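Long-range contact in Myo-inositol phosphohydrolase (Mitsuokella multacida, PDB 4WU3), which probably removes phosphate groups from myo-inositol hexakisphosphate and related inositol polyphosphates, as a phytase of the protein tyrosine phosphatase-like family: residues S393-N398 and H537-A542. The protein carries 2 engineered substitutions. Sequence-based numbering, arbitrary orientation.
Sequences SAEFSN and HFHSQA. Engineered in segment 537-542: S540 (natural residue Cys). With 4IP (inositol-(1,3,4,5)-tetrakisphosphate), chain F.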
# COMPACT_ATOMS: atom_id res chain seq x y z
N SER A 393 -2.75 39.59 -21.21
CA SER A 393 -2.88 39.93 -19.81
C SER A 393 -3.56 38.82 -19.04
O SER A 393 -4.03 37.84 -19.61
CB SER A 393 -3.71 41.21 -19.64
OG SER A 393 -5.08 40.98 -19.96
N ALA A 394 -3.63 39.02 -17.73
CA ALA A 394 -4.47 38.22 -16.87
C ALA A 394 -5.94 38.47 -17.20
O ALA A 394 -6.26 39.32 -18.02
CB ALA A 394 -4.20 38.55 -15.41
N GLU A 395 -6.82 37.71 -16.56
CA GLU A 395 -8.24 37.95 -16.70
C GLU A 395 -8.56 39.39 -16.29
O GLU A 395 -7.82 39.99 -15.52
CB GLU A 395 -9.03 36.97 -15.85
CG GLU A 395 -10.53 37.09 -16.03
CD GLU A 395 -10.97 36.65 -17.41
OE1 GLU A 395 -11.15 35.44 -17.65
OE2 GLU A 395 -11.14 37.52 -18.27
N PHE A 396 -9.66 39.92 -16.81
CA PHE A 396 -10.06 41.30 -16.53
C PHE A 396 -11.49 41.40 -15.99
O PHE A 396 -12.42 40.76 -16.49
CB PHE A 396 -9.94 42.18 -17.79
CG PHE A 396 -10.53 41.56 -19.03
CD1 PHE A 396 -11.90 41.59 -19.25
CD2 PHE A 396 -9.72 40.95 -19.97
CE1 PHE A 396 -12.45 41.02 -20.38
CE2 PHE A 396 -10.26 40.38 -21.11
CZ PHE A 396 -11.63 40.42 -21.32
N SER A 397 -11.65 42.21 -14.94
CA SER A 397 -12.95 42.65 -14.49
C SER A 397 -13.45 43.71 -15.48
O SER A 397 -12.72 44.12 -16.38
CB SER A 397 -12.80 43.29 -13.13
OG SER A 397 -11.89 44.36 -13.20
N ASN A 398 -14.68 44.19 -15.27
CA ASN A 398 -15.23 45.27 -16.10
C ASN A 398 -14.36 46.51 -16.08
O ASN A 398 -14.07 47.10 -17.12
CB ASN A 398 -16.63 45.66 -15.64
CG ASN A 398 -17.22 46.80 -16.47
OD1 ASN A 398 -17.03 46.84 -17.68
ND2 ASN A 398 -17.89 47.73 -15.81
N HIS A 537 -5.77 40.14 -28.58
CA HIS A 537 -5.44 40.25 -27.16
C HIS A 537 -5.70 38.93 -26.45
O HIS A 537 -6.83 38.55 -26.23
CB HIS A 537 -6.25 41.34 -26.48
CG HIS A 537 -5.96 41.45 -25.02
ND1 HIS A 537 -4.96 42.26 -24.52
CD2 HIS A 537 -6.50 40.82 -23.95
CE1 HIS A 537 -4.91 42.14 -23.21
NE2 HIS A 537 -5.84 41.28 -22.84
N PHE A 538 -4.62 38.24 -26.08
CA PHE A 538 -4.75 36.97 -25.41
C PHE A 538 -4.83 37.15 -23.91
O PHE A 538 -4.09 37.93 -23.32
CB PHE A 538 -3.56 36.09 -25.72
CG PHE A 538 -3.47 35.67 -27.14
CD1 PHE A 538 -4.13 34.56 -27.59
CD2 PHE A 538 -2.71 36.41 -28.03
CE1 PHE A 538 -4.05 34.18 -28.92
CE2 PHE A 538 -2.63 36.04 -29.36
CZ PHE A 538 -3.30 34.92 -29.80
N HIS A 539 -5.74 36.40 -23.29
CA HIS A 539 -5.77 36.33 -21.83
C HIS A 539 -6.07 34.91 -21.39
O HIS A 539 -6.67 34.12 -22.12
CB HIS A 539 -6.80 37.31 -21.22
CG HIS A 539 -8.20 36.79 -21.17
ND1 HIS A 539 -8.64 35.93 -20.18
CD2 HIS A 539 -9.25 36.98 -21.99
CE1 HIS A 539 -9.90 35.61 -20.41
NE2 HIS A 539 -10.30 36.24 -21.50
N SER A 540 -5.61 34.58 -20.20
CA SER A 540 -6.01 33.34 -19.56
C SER A 540 -6.37 33.74 -18.13
O SER A 540 -7.06 34.74 -17.95
CB SER A 540 -4.88 32.31 -19.63
OG SER A 540 -3.63 32.95 -19.51
N GLN A 541 -5.91 33.00 -17.13
CA GLN A 541 -6.25 33.35 -15.75
C GLN A 541 -5.28 34.40 -15.26
O GLN A 541 -5.69 35.46 -14.80
CB GLN A 541 -6.20 32.11 -14.82
CG GLN A 541 -6.94 32.28 -13.49
CD GLN A 541 -6.16 33.06 -12.45
OE1 GLN A 541 -4.94 33.08 -12.44
NE2 GLN A 541 -6.88 33.70 -11.54
N ALA A 542 -3.99 34.12 -15.41
CA ALA A 542 -2.94 35.00 -14.91
C ALA A 542 -2.16 35.73 -16.00
O ALA A 542 -1.28 36.53 -15.71
CB ALA A 542 -1.97 34.19 -14.06
C1 4IP F . -1.15 30.07 -14.90
O1 4IP F . -1.22 31.04 -15.95
C2 4IP F . -2.12 30.44 -13.78
O2 4IP F . -1.84 31.76 -13.33
C3 4IP F . -1.98 29.50 -12.59
O3 4IP F . -2.87 29.91 -11.55
C4 4IP F . -0.55 29.47 -12.06
O4 4IP F . -0.46 28.50 -11.01
C5 4IP F . 0.42 29.10 -13.18
O5 4IP F . 1.77 29.13 -12.70
C6 4IP F . 0.28 30.04 -14.37
O6 4IP F . 1.17 29.65 -15.42
P1 4IP F . -2.34 31.00 -17.11
O1P 4IP F . -1.95 29.83 -17.96
O2P 4IP F . -2.19 32.35 -17.76
O3P 4IP F . -3.64 30.85 -16.37
P3 4IP F . -3.96 28.87 -10.97
O4P 4IP F . -3.20 27.58 -10.82
O5P 4IP F . -5.05 28.85 -12.03
O6P 4IP F . -4.39 29.47 -9.65
P4 4IP F . 0.17 28.84 -9.56
O7P 4IP F . -0.50 30.13 -9.14
O8P 4IP F . -0.23 27.65 -8.73
O9P 4IP F . 1.65 28.96 -9.84
P5 4IP F . 2.83 28.03 -13.23
OPF 4IP F . 2.00 26.80 -13.58
OPG 4IP F . 3.76 27.86 -12.05
OPH 4IP F . 3.47 28.69 -14.44
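H537 meets S393 where strand 535-539 runs into the phosphate-binding P-loop of a PTP-like phosphatase fold, the HCXXGXXR signature whose cysteine is here the engineered S540. The H537 side chain extends with CG anti to its backbone N (chi1 179°), and its NE2-H points in the ring plane at S393 OG, 3.0 Å away. That hydroxyl is a donor in turn, to a lone pair of A394 O, while S391 holds the other ring nitrogen, ND1. At F538 the contact is backbone: its O accepts S393 N at 3.0 Å, while its side chain leaves the backbone on the far side and its ring packs against F523 and helix 545-558. H539, the signature histidine, is bounded on several sides. Its CA-H makes a contact with S393 O, F396 directs a ring edge at its face in a T-shaped stack (centroids 5.1 Å apart, planes at 67°), and the E395 carboxylate crosses the ring at an incline, OE1 lying 3.0 Å from H539 CE1. E395 OE1 also bridges to R422. Two in-chain bonds should fix the rotation of the imidazole: ND1 donates almost straight to S540 O (3.0 Å), and NE2 is bonded to E493. This ties the histidine to the backbone of the residue that faces the ligand. S540 OG is modelled 2.3 Å from O2P of the bound inositol tetrakisphosphate, too short to be sure of its exact geometry, and also bonds T547. Beyond it the loop curls round that phosphate. Q541 N donates to O3P, and on the side of 393-398 A394 CB packs 3.5 Å from Q541 O, the same oxygen that accepts E395 N at 3.1 Å in a nearly straight N-H...O bond (176°), the donor standing above the carbonyl plane. R546 adds a further bond to the ligand, and A542 N reaches both O2P and O3P through weak N-H bonds.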